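Local coordinates for hemolysin activator protein CdiB (Acinetobacter baumannii ACICU, PDB 6WIL), which probably secretes a partner toxin of the contact-dependent growth inhibition system across the outer membrane, as an Omp85-type TpsB transporter, at residues Asn143-Gln148 against Leu207-Gln212; Arg183-Asp188 against Leu211-Lys216; Phe263-Asn268 against Gln295-Pro300. All blocks are in the same frame, centred on the assembly; numbering follows the deposited sequence.

Interaction 1 of 3, residues Asn143-Gln148 against Leu207-Gln212; sequences NKIVIQ and LILKLQ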
loop_
_atom_site.group_PDB
_atom_site.type_symbol
_atom_site.label_atom_id
_atom_site.label_comp_id
_atom_site.label_asym_id
_atom_site.label_seq_id
_atom_site.Cartn_x
_atom_site.Cartn_y
_atom_site.Cartn_z
ATOM N N ASN A 143 -16.816 24.903 -10.076
ATOM C CA ASN A 143 -16.810 26.357 -10.046
ATOM C C ASN A 143 -15.807 26.927 -9.049
ATOM O O ASN A 143 -14.954 27.735 -9.434
ATOM C CB ASN A 143 -18.220 26.854 -9.733
ATOM C CG ASN A 143 -18.294 28.356 -9.558
ATOM O OD1 ASN A 143 -18.926 28.843 -8.634
ATOM N ND2 ASN A 143 -17.664 29.102 -10.473
ATOM N N LYS A 144 -15.887 26.523 -7.780
ATOM C CA LYS A 144 -14.964 26.993 -6.755
ATOM C C LYS A 144 -14.623 25.854 -5.805
ATOM O O LYS A 144 -15.468 25.015 -5.488
ATOM C CB LYS A 144 -15.543 28.159 -5.932
ATOM C CG LYS A 144 -16.304 29.223 -6.712
ATOM C CD LYS A 144 -16.842 30.310 -5.781
ATOM C CE LYS A 144 -17.846 29.765 -4.765
ATOM N NZ LYS A 144 -18.333 30.829 -3.830
ATOM N N ILE A 145 -13.383 25.848 -5.334
ATOM C CA ILE A 145 -13.010 25.056 -4.169
ATOM C C ILE A 145 -13.123 25.968 -2.956
ATOM O O ILE A 145 -12.474 27.017 -2.898
ATOM C CB ILE A 145 -11.598 24.470 -4.313
ATOM C CG1 ILE A 145 -11.574 23.449 -5.452
ATOM C CG2 ILE A 145 -11.142 23.827 -3.006
ATOM C CD1 ILE A 145 -10.364 23.558 -6.346
ATOM N N VAL A 146 -13.976 25.597 -2.007
ATOM C CA VAL A 146 -14.286 26.435 -0.855
ATOM C C VAL A 146 -13.708 25.775 0.385
ATOM O O VAL A 146 -14.112 24.665 0.755
ATOM C CB VAL A 146 -15.799 26.665 -0.703
ATOM C CG1 VAL A 146 -16.103 27.369 0.615
ATOM C CG2 VAL A 146 -16.335 27.477 -1.876
ATOM N N ILE A 147 -12.765 26.459 1.031
ATOM C CA ILE A 147 -12.175 25.981 2.281
ATOM C C ILE A 147 -12.981 26.632 3.401
ATOM O O ILE A 147 -12.648 27.707 3.900
ATOM C CB ILE A 147 -10.686 26.299 2.372
ATOM C CG1 ILE A 147 -9.984 25.965 1.054
ATOM C CG2 ILE A 147 -10.051 25.524 3.518
ATOM C CD1 ILE A 147 -10.103 24.506 0.639
ATOM N N GLN A 148 -14.069 25.967 3.797
ATOM C CA GLN A 148 -14.922 26.510 4.848
ATOM C C GLN A 148 -14.196 26.565 6.185
ATOM O O GLN A 148 -14.518 27.405 7.035
ATOM C CB GLN A 148 -16.200 25.675 4.965
ATOM C CG GLN A 148 -17.183 26.164 6.019
ATOM C CD GLN A 148 -18.438 25.317 6.084
ATOM O OE1 GLN A 148 -18.834 24.856 7.156
ATOM N NE2 GLN A 148 -19.076 25.113 4.935
ATOM N N LEU A 207 -16.989 22.708 -4.394
ATOM C CA LEU A 207 -16.356 21.692 -3.562
ATOM C C LEU A 207 -16.130 22.293 -2.180
ATOM O O LEU A 207 -15.207 23.086 -1.978
ATOM C CB LEU A 207 -15.050 21.227 -4.193
ATOM C CG LEU A 207 -14.405 20.017 -3.518
ATOM C CD1 LEU A 207 -15.344 18.833 -3.593
ATOM C CD2 LEU A 207 -13.061 19.683 -4.145
ATOM N N ILE A 208 -16.968 21.898 -1.227
ATOM C CA ILE A 208 -16.908 22.415 0.136
ATOM C C ILE A 208 -15.997 21.514 0.960
ATOM O O ILE A 208 -16.306 20.336 1.175
ATOM C CB ILE A 208 -18.309 22.497 0.758
ATOM C CG1 ILE A 208 -19.279 23.191 -0.200
ATOM C CG2 ILE A 208 -18.260 23.228 2.094
ATOM C CD1 ILE A 208 -18.802 24.546 -0.673
ATOM N N LEU A 209 -14.883 22.071 1.434
ATOM C CA LEU A 209 -13.895 21.336 2.214
ATOM C C LEU A 209 -13.832 21.887 3.633
ATOM O O LEU A 209 -13.666 23.095 3.826
ATOM C CB LEU A 209 -12.512 21.422 1.562
ATOM C CG LEU A 209 -12.288 20.607 0.290
ATOM C CD1 LEU A 209 -10.943 20.944 -0.331
ATOM C CD2 LEU A 209 -12.369 19.131 0.612
ATOM N N LYS A 210 -13.959 21.001 4.618
ATOM C CA LYS A 210 -13.733 21.327 6.024
ATOM C C LYS A 210 -12.498 20.562 6.493
ATOM O O LYS A 210 -12.505 19.327 6.533
ATOM C CB LYS A 210 -14.952 20.986 6.878
ATOM C CG LYS A 210 -16.008 22.080 6.925
ATOM C CD LYS A 210 -17.052 21.796 7.995
ATOM C CE LYS A 210 -18.182 20.937 7.461
ATOM N NZ LYS A 210 -19.047 21.708 6.526
ATOM N N LEU A 211 -11.443 21.294 6.848
ATOM C CA LEU A 211 -10.152 20.709 7.181
ATOM C C LEU A 211 -9.789 20.995 8.633
ATOM O O LEU A 211 -10.085 22.072 9.162
ATOM C CB LEU A 211 -9.046 21.244 6.259
ATOM C CG LEU A 211 -9.251 21.123 4.746
ATOM C CD1 LEU A 211 -8.105 21.781 3.995
ATOM C CD2 LEU A 211 -9.407 19.666 4.317
ATOM N N GLN A 212 -9.141 20.020 9.266
ATOM C CA GLN A 212 -8.616 20.156 10.618
ATOM C C GLN A 212 -7.245 19.502 10.647
ATOM O O GLN A 212 -7.132 18.290 10.442
ATOM C CB GLN A 212 -9.551 19.510 11.643
ATOM C CG GLN A 212 -8.899 19.187 12.972
ATOM C CD GLN A 212 -9.834 18.440 13.901
ATOM O OE1 GLN A 212 -10.858 18.974 14.327
ATOM N NE2 GLN A 212 -9.494 17.193 14.209
#
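Strands Asn143-Gln148 and Leu207-Gln212 run side by side in parallel, 4.8 Å apart at their axes with 31° between their directions. They are neighbours in a mixed sheet; Asn143-Gln148 belongs to a POTRA domain, the periplasmic module of Omp85 transporters. Four backbone bonds alternate between them. Leu207 N binds Lys144 O at 3.0 Å, and Val146 N returns a nearly straight bond to Leu207 O at 2.8 Å. Leu209 N then binds Val146 O, and Gln148 N binds Leu209 O with a more bent N-H angle of 131°. Ile145, Ile147, Leu207 and Leu209 share one face of the sheet. There the CD1 methyl of Leu209 meets CG2 of Ile145 at 3.9 Å and CD1 of Ile147 at 3.8 Å. Leu207 and Leu209 also reach Met189 of strand 185-193, and Ile147 and Leu211 both touch Ile152. The other face carries Val146 and Ile208. CD1 of Ile208 reaches CB of Val146 at 3.7 Å, the two side chains lying alongside each other. Gln148 is extended, with CG anti to the backbone N (chi1 -179°). This carries its amide over to the neighbouring strand, where NE2 lies 3.5 Å from CG2 of Ile208. The Lys210 chain bends near its end, and NZ donates to Gln148 OE1 at 3.2 Å from above the amide plane.

Interaction 2 of 3, residues Arg183-Asp188 against Leu211-Lys216; sequences RVYAVD and LQALQK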
loop_
_atom_site.group_PDB
_atom_site.type_symbol
_atom_site.label_atom_id
_atom_site.label_comp_id
_atom_site.label_asym_id
_atom_site.label_seq_id
_atom_site.Cartn_x
_atom_site.Cartn_y
_atom_site.Cartn_z
ATOM N N ARG A 183 -3.548 12.821 4.375
ATOM C CA ARG A 183 -2.260 12.544 4.997
ATOM C C ARG A 183 -1.948 13.549 6.096
ATOM O O ARG A 183 -1.310 13.194 7.091
ATOM C CB ARG A 183 -1.153 12.546 3.945
ATOM C CG ARG A 183 -1.251 11.398 2.963
ATOM C CD ARG A 183 -0.135 11.450 1.943
ATOM N NE ARG A 183 -0.328 10.464 0.887
ATOM C CZ ARG A 183 0.590 10.154 -0.019
ATOM N NH1 ARG A 183 1.776 10.747 0.007
ATOM N NH2 ARG A 183 0.325 9.246 -0.947
ATOM N N VAL A 184 -2.399 14.791 5.947
ATOM C CA VAL A 184 -2.079 15.850 6.898
ATOM C C VAL A 184 -3.310 16.493 7.519
ATOM O O VAL A 184 -3.166 17.226 8.509
ATOM C CB VAL A 184 -1.187 16.934 6.254
ATOM C CG1 VAL A 184 0.057 16.304 5.638
ATOM C CG2 VAL A 184 -1.961 17.707 5.214
ATOM N N TYR A 185 -4.509 16.248 6.991
ATOM C CA TYR A 185 -5.732 16.817 7.535
ATOM C C TYR A 185 -6.743 15.726 7.847
ATOM O O TYR A 185 -6.736 14.650 7.243
ATOM C CB TYR A 185 -6.408 17.799 6.570
ATOM C CG TYR A 185 -5.606 19.017 6.199
ATOM C CD1 TYR A 185 -5.403 20.050 7.110
ATOM C CD2 TYR A 185 -5.081 19.153 4.922
ATOM C CE1 TYR A 185 -4.674 21.171 6.761
ATOM C CE2 TYR A 185 -4.354 20.266 4.565
ATOM C CZ TYR A 185 -4.154 21.272 5.483
ATOM O OH TYR A 185 -3.430 22.378 5.108
ATOM N N ALA A 186 -7.620 16.027 8.800
ATOM C CA ALA A 186 -8.937 15.407 8.850
ATOM C C ALA A 186 -9.830 16.171 7.882
ATOM O O ALA A 186 -9.979 17.391 8.008
ATOM C CB ALA A 186 -9.506 15.439 10.268
ATOM N N VAL A 187 -10.398 15.474 6.901
ATOM C CA VAL A 187 -11.049 16.116 5.765
ATOM C C VAL A 187 -12.534 15.782 5.759
ATOM O O VAL A 187 -12.929 14.640 6.023
ATOM C CB VAL A 187 -10.394 15.696 4.432
ATOM C CG1 VAL A 187 -11.096 16.359 3.257
ATOM C CG2 VAL A 187 -8.921 16.047 4.436
ATOM N N ASP A 188 -13.355 16.788 5.466
ATOM C CA ASP A 188 -14.767 16.610 5.151
ATOM C C ASP A 188 -15.006 17.222 3.779
ATOM O O ASP A 188 -14.692 18.397 3.557
ATOM C CB ASP A 188 -15.660 17.258 6.215
ATOM C CG ASP A 188 -17.121 16.838 6.096
ATOM O OD1 ASP A 188 -17.768 17.164 5.075
ATOM O OD2 ASP A 188 -17.620 16.171 7.027
ATOM N N LEU A 211 -11.443 21.294 6.848
ATOM C CA LEU A 211 -10.152 20.709 7.181
ATOM C C LEU A 211 -9.789 20.995 8.633
ATOM O O LEU A 211 -10.085 22.072 9.162
ATOM C CB LEU A 211 -9.046 21.244 6.259
ATOM C CG LEU A 211 -9.251 21.123 4.746
ATOM C CD1 LEU A 211 -8.105 21.781 3.995
ATOM C CD2 LEU A 211 -9.407 19.666 4.317
ATOM N N GLN A 212 -9.141 20.020 9.266
ATOM C CA GLN A 212 -8.616 20.156 10.618
ATOM C C GLN A 212 -7.245 19.502 10.647
ATOM O O GLN A 212 -7.132 18.290 10.442
ATOM C CB GLN A 212 -9.551 19.510 11.643
ATOM C CG GLN A 212 -8.899 19.187 12.972
ATOM C CD GLN A 212 -9.834 18.440 13.901
ATOM O OE1 GLN A 212 -10.858 18.974 14.327
ATOM N NE2 GLN A 212 -9.494 17.193 14.209
ATOM N N ALA A 213 -6.209 20.302 10.890
ATOM C CA ALA A 213 -4.844 19.797 10.824
ATOM C C ALA A 213 -4.622 18.686 11.844
ATOM O O ALA A 213 -5.117 18.744 12.972
ATOM C CB ALA A 213 -3.850 20.935 11.057
ATOM N N LEU A 214 -3.886 17.659 11.428
ATOM C CA LEU A 214 -3.509 16.577 12.323
ATOM C C LEU A 214 -2.320 16.998 13.181
ATOM O O LEU A 214 -1.575 17.922 12.840
ATOM C CB LEU A 214 -3.165 15.315 11.531
ATOM C CG LEU A 214 -4.252 14.764 10.603
ATOM C CD1 LEU A 214 -3.705 13.635 9.741
ATOM C CD2 LEU A 214 -5.453 14.291 11.409
ATOM N N GLN A 215 -2.150 16.305 14.307
ATOM C CA GLN A 215 -1.051 16.594 15.223
ATOM C C GLN A 215 0.275 16.660 14.474
ATOM O O GLN A 215 0.645 15.728 13.754
ATOM C CB GLN A 215 -0.997 15.529 16.318
ATOM C CG GLN A 215 0.117 15.713 17.334
ATOM C CD GLN A 215 0.069 14.661 18.424
ATOM O OE1 GLN A 215 -1.006 14.194 18.797
ATOM N NE2 GLN A 215 1.233 14.275 18.931
ATOM N N LYS A 216 0.983 17.781 14.642
ATOM C CA LYS A 216 2.153 18.058 13.812
ATOM C C LYS A 216 3.305 17.107 14.115
ATOM O O LYS A 216 4.016 16.678 13.200
ATOM C CB LYS A 216 2.603 19.508 13.996
ATOM C CG LYS A 216 1.532 20.544 13.687
ATOM C CD LYS A 216 2.076 21.662 12.812
ATOM C CE LYS A 216 2.229 21.212 11.364
ATOM N NZ LYS A 216 0.909 21.009 10.694
#
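Tyr185-Asp188 pairs antiparallel with Leu211-Ala213 in the beta hairpin of strands 185-193 and 204-213. Ala186 and Gln212 form a hydrogen-bonded pair: Ala186 N binds Gln212 O at 2.8 Å, and Gln212 N binds Ala186 O at 3.0 Å. Past the strand ends, Leu214 N adds a bond to Val184 O at 3.0 Å. The tight part lies around Leu211. Its CD1 sits over the centre of the Tyr185 ring, 4.1 Å from the centroid, in a CH-pi contact. Its other methyl, CD2, packs 3.7 Å from Val187 CG2. Chi1 of -54° sets CG of Leu211 anti to the carbonyl carbon, and chi2 of 176° then sends one methyl to the ring and the other to the valine. Ala213 N lies at the edge of the tyrosine ring, in its plane. The opposite face of the hairpin is looser. Ala186 and Gln212 point there, and their CB atoms are 4.3 Å apart. The Gln212 side chain is exposed. Leu214, partly exposed, points toward the other segment, its CD1 3.6 Å from Arg183 O. Tyr185 touches Ile152, and its OH makes a weak hydrogen bond to Lys151 O, in the loop between strand 132-149 and helix 154-160. Towards the barrel, Arg183 forms a salt bridge with Asp283 of strand 282-295, while Val184 and Leu214 touch Asn243 at the end of strand 232-243.

Interaction 3 of 3, residues Phe263-Asn268 against Gln295-Pro300; sequences FHESLN and QGTVAP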
loop_
_atom_site.group_PDB
_atom_site.type_symbol
_atom_site.label_atom_id
_atom_site.label_comp_id
_atom_site.label_asym_id
_atom_site.label_seq_id
_atom_site.Cartn_x
_atom_site.Cartn_y
_atom_site.Cartn_z
ATOM N N PHE A 263 21.836 -13.792 20.738
ATOM C CA PHE A 263 22.020 -14.941 19.858
ATOM C C PHE A 263 23.349 -14.864 19.117
ATOM O O PHE A 263 24.085 -15.856 19.041
ATOM C CB PHE A 263 20.857 -15.038 18.870
ATOM C CG PHE A 263 19.579 -15.540 19.483
ATOM C CD1 PHE A 263 19.318 -16.898 19.550
ATOM C CD2 PHE A 263 18.647 -14.662 20.005
ATOM C CE1 PHE A 263 18.146 -17.371 20.103
ATOM C CE2 PHE A 263 17.475 -15.129 20.570
ATOM C CZ PHE A 263 17.227 -16.486 20.618
ATOM N N HIS A 264 23.676 -13.692 18.567
ATOM C CA HIS A 264 24.930 -13.479 17.857
ATOM C C HIS A 264 25.867 -12.532 18.606
ATOM O O HIS A 264 26.793 -11.976 17.999
ATOM C CB HIS A 264 24.661 -12.961 16.445
ATOM C CG HIS A 264 23.963 -13.953 15.565
ATOM N ND1 HIS A 264 24.604 -15.045 15.018
ATOM C CD2 HIS A 264 22.679 -14.021 15.138
ATOM C CE1 HIS A 264 23.745 -15.743 14.295
ATOM N NE2 HIS A 264 22.569 -15.145 14.353
ATOM N N GLU A 265 25.646 -12.358 19.916
ATOM C CA GLU A 265 26.470 -11.518 20.794
ATOM C C GLU A 265 26.839 -10.194 20.125
ATOM O O GLU A 265 28.010 -9.827 20.005
ATOM C CB GLU A 265 27.713 -12.286 21.257
ATOM C CG GLU A 265 27.385 -13.489 22.135
ATOM C CD GLU A 265 28.614 -14.314 22.487
ATOM O OE1 GLU A 265 29.686 -14.073 21.883
ATOM O OE2 GLU A 265 28.515 -15.197 23.371
ATOM N N SER A 266 25.809 -9.476 19.691
ATOM C CA SER A 266 25.953 -8.313 18.830
ATOM C C SER A 266 25.232 -7.106 19.417
ATOM O O SER A 266 24.302 -7.226 20.221
ATOM C CB SER A 266 25.405 -8.597 17.421
ATOM O OG SER A 266 25.405 -7.428 16.625
ATOM N N LEU A 267 25.678 -5.930 18.982
ATOM C CA LEU A 267 25.095 -4.650 19.357
ATOM C C LEU A 267 24.865 -3.858 18.080
ATOM O O LEU A 267 25.798 -3.668 17.295
ATOM C CB LEU A 267 26.022 -3.895 20.314
ATOM C CG LEU A 267 25.615 -2.498 20.776
ATOM C CD1 LEU A 267 25.546 -2.463 22.291
ATOM C CD2 LEU A 267 26.601 -1.463 20.255
ATOM N N ASN A 268 23.628 -3.410 17.862
ATOM C CA ASN A 268 23.252 -2.775 16.605
ATOM C C ASN A 268 22.547 -1.453 16.860
ATOM O O ASN A 268 21.720 -1.341 17.769
ATOM C CB ASN A 268 22.336 -3.679 15.772
ATOM C CG ASN A 268 22.760 -5.130 15.807
ATOM O OD1 ASN A 268 23.687 -5.540 15.105
ATOM N ND2 ASN A 268 22.079 -5.923 16.626
ATOM N N GLN A 295 30.368 -6.645 17.149
ATOM C CA GLN A 295 30.176 -8.054 17.463
ATOM C C GLN A 295 31.447 -8.647 18.055
ATOM O O GLN A 295 32.551 -8.395 17.564
ATOM C CB GLN A 295 29.762 -8.836 16.216
ATOM C CG GLN A 295 29.394 -10.275 16.488
ATOM C CD GLN A 295 28.973 -10.996 15.232
ATOM O OE1 GLN A 295 29.466 -12.083 14.932
ATOM N NE2 GLN A 295 28.055 -10.394 14.484
ATOM N N GLY A 296 31.276 -9.450 19.100
ATOM C CA GLY A 296 32.367 -10.049 19.836
ATOM C C GLY A 296 32.248 -9.770 21.317
ATOM O O GLY A 296 31.318 -9.118 21.787
ATOM N N THR A 297 33.222 -10.286 22.064
ATOM C CA THR A 297 33.286 -10.091 23.508
ATOM C C THR A 297 34.202 -8.910 23.807
ATOM O O THR A 297 35.376 -8.916 23.420
ATOM C CB THR A 297 33.781 -11.354 24.213
ATOM O OG1 THR A 297 32.840 -12.414 24.009
ATOM C CG2 THR A 297 33.929 -11.101 25.704
ATOM N N VAL A 298 33.662 -7.903 24.500
ATOM C CA VAL A 298 34.410 -6.673 24.739
ATOM C C VAL A 298 35.583 -6.914 25.681
ATOM O O VAL A 298 36.634 -6.276 25.549
ATOM C CB VAL A 298 33.468 -5.575 25.271
ATOM C CG1 VAL A 298 32.459 -5.178 24.201
ATOM C CG2 VAL A 298 32.750 -6.042 26.530
ATOM N N ALA A 299 35.436 -7.834 26.635
ATOM C CA ALA A 299 36.491 -8.175 27.590
ATOM C C ALA A 299 36.593 -9.692 27.658
ATOM O O ALA A 299 36.024 -10.327 28.558
ATOM C CB ALA A 299 36.212 -7.570 28.968
ATOM N N PRO A 300 37.310 -10.307 26.723
ATOM C CA PRO A 300 37.344 -11.770 26.655
ATOM C C PRO A 300 38.252 -12.379 27.714
ATOM O O PRO A 300 39.109 -11.717 28.304
ATOM C CB PRO A 300 37.886 -12.039 25.247
ATOM C CG PRO A 300 38.755 -10.861 24.969
ATOM C CD PRO A 300 38.101 -9.682 25.647
#
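A G1 beta bulge at Glu265 and Ser266, which both face Asp261, opens strand 266-279 and meets Gln295 and Gly296 at the end of strand 282-295. Ser266 and Gln295 form an antiparallel non-hydrogen-bonded pair, with CA atoms 4.5 Å apart. Their side chains lie on the same face of the sheet, and Ser266 CB is 4.3 Å from Gln295 NE2. Gly296 N points almost straight at Glu265 O, but the 3.4 Å separation makes this bond weak. Glu265 has backbone angles of 43° and 55°, a left-handed conformation in the bulge. The two strands are neighbours in the closed 16-stranded antiparallel barrel, the transmembrane fold of TpsB transporters. Gln295 supplies the main side-chain contact. Its CG is anti to the backbone N (chi1 -174°), which lays the extended chain beside the bulge. CG comes within 3.5 Å of His264 O. The amide of Gln295 is tied to the N-terminal stretch of the chain, its NE2 donating a hydrogen bond to Val6 O. Ser266 OG donates to Asn268 OD1 at 3.0 Å, from above the plane of that amide. Asn268 OD1 also has weak hydrogen bonds with Tyr291 OH and Ser10 OG. Gly296 has a backbone shape that itself calls for glycine, as a CB would press on the preceding carbonyl. Beyond it, Thr297 OG1 approaches Glu265 OE1 only to 4.1 Å, where both residues are exposed.

How the interactions relate
Interactions 1 and 2 belong to one mixed sheet. Strand 204-213 is central to both, pairing parallel with strand 132-149 and antiparallel with strand 185-193. They share Leu211 and Gln212, and their centres are about 13 Å apart. A probable hydrogen bond from Asp188 N to Lys210 O, at 2.9 Å, joins them directly, and Leu209 CD2 packs 4.0 Å from Val187 CG1. Interaction 3 is separate, in the barrel. Its centre lies about 58 Å from that of interaction 1, on the opposite side of the chain's centre, and about 46 Å from that of interaction 2. The nearest atoms of interactions 2 and 3 are still about 26 Å apart.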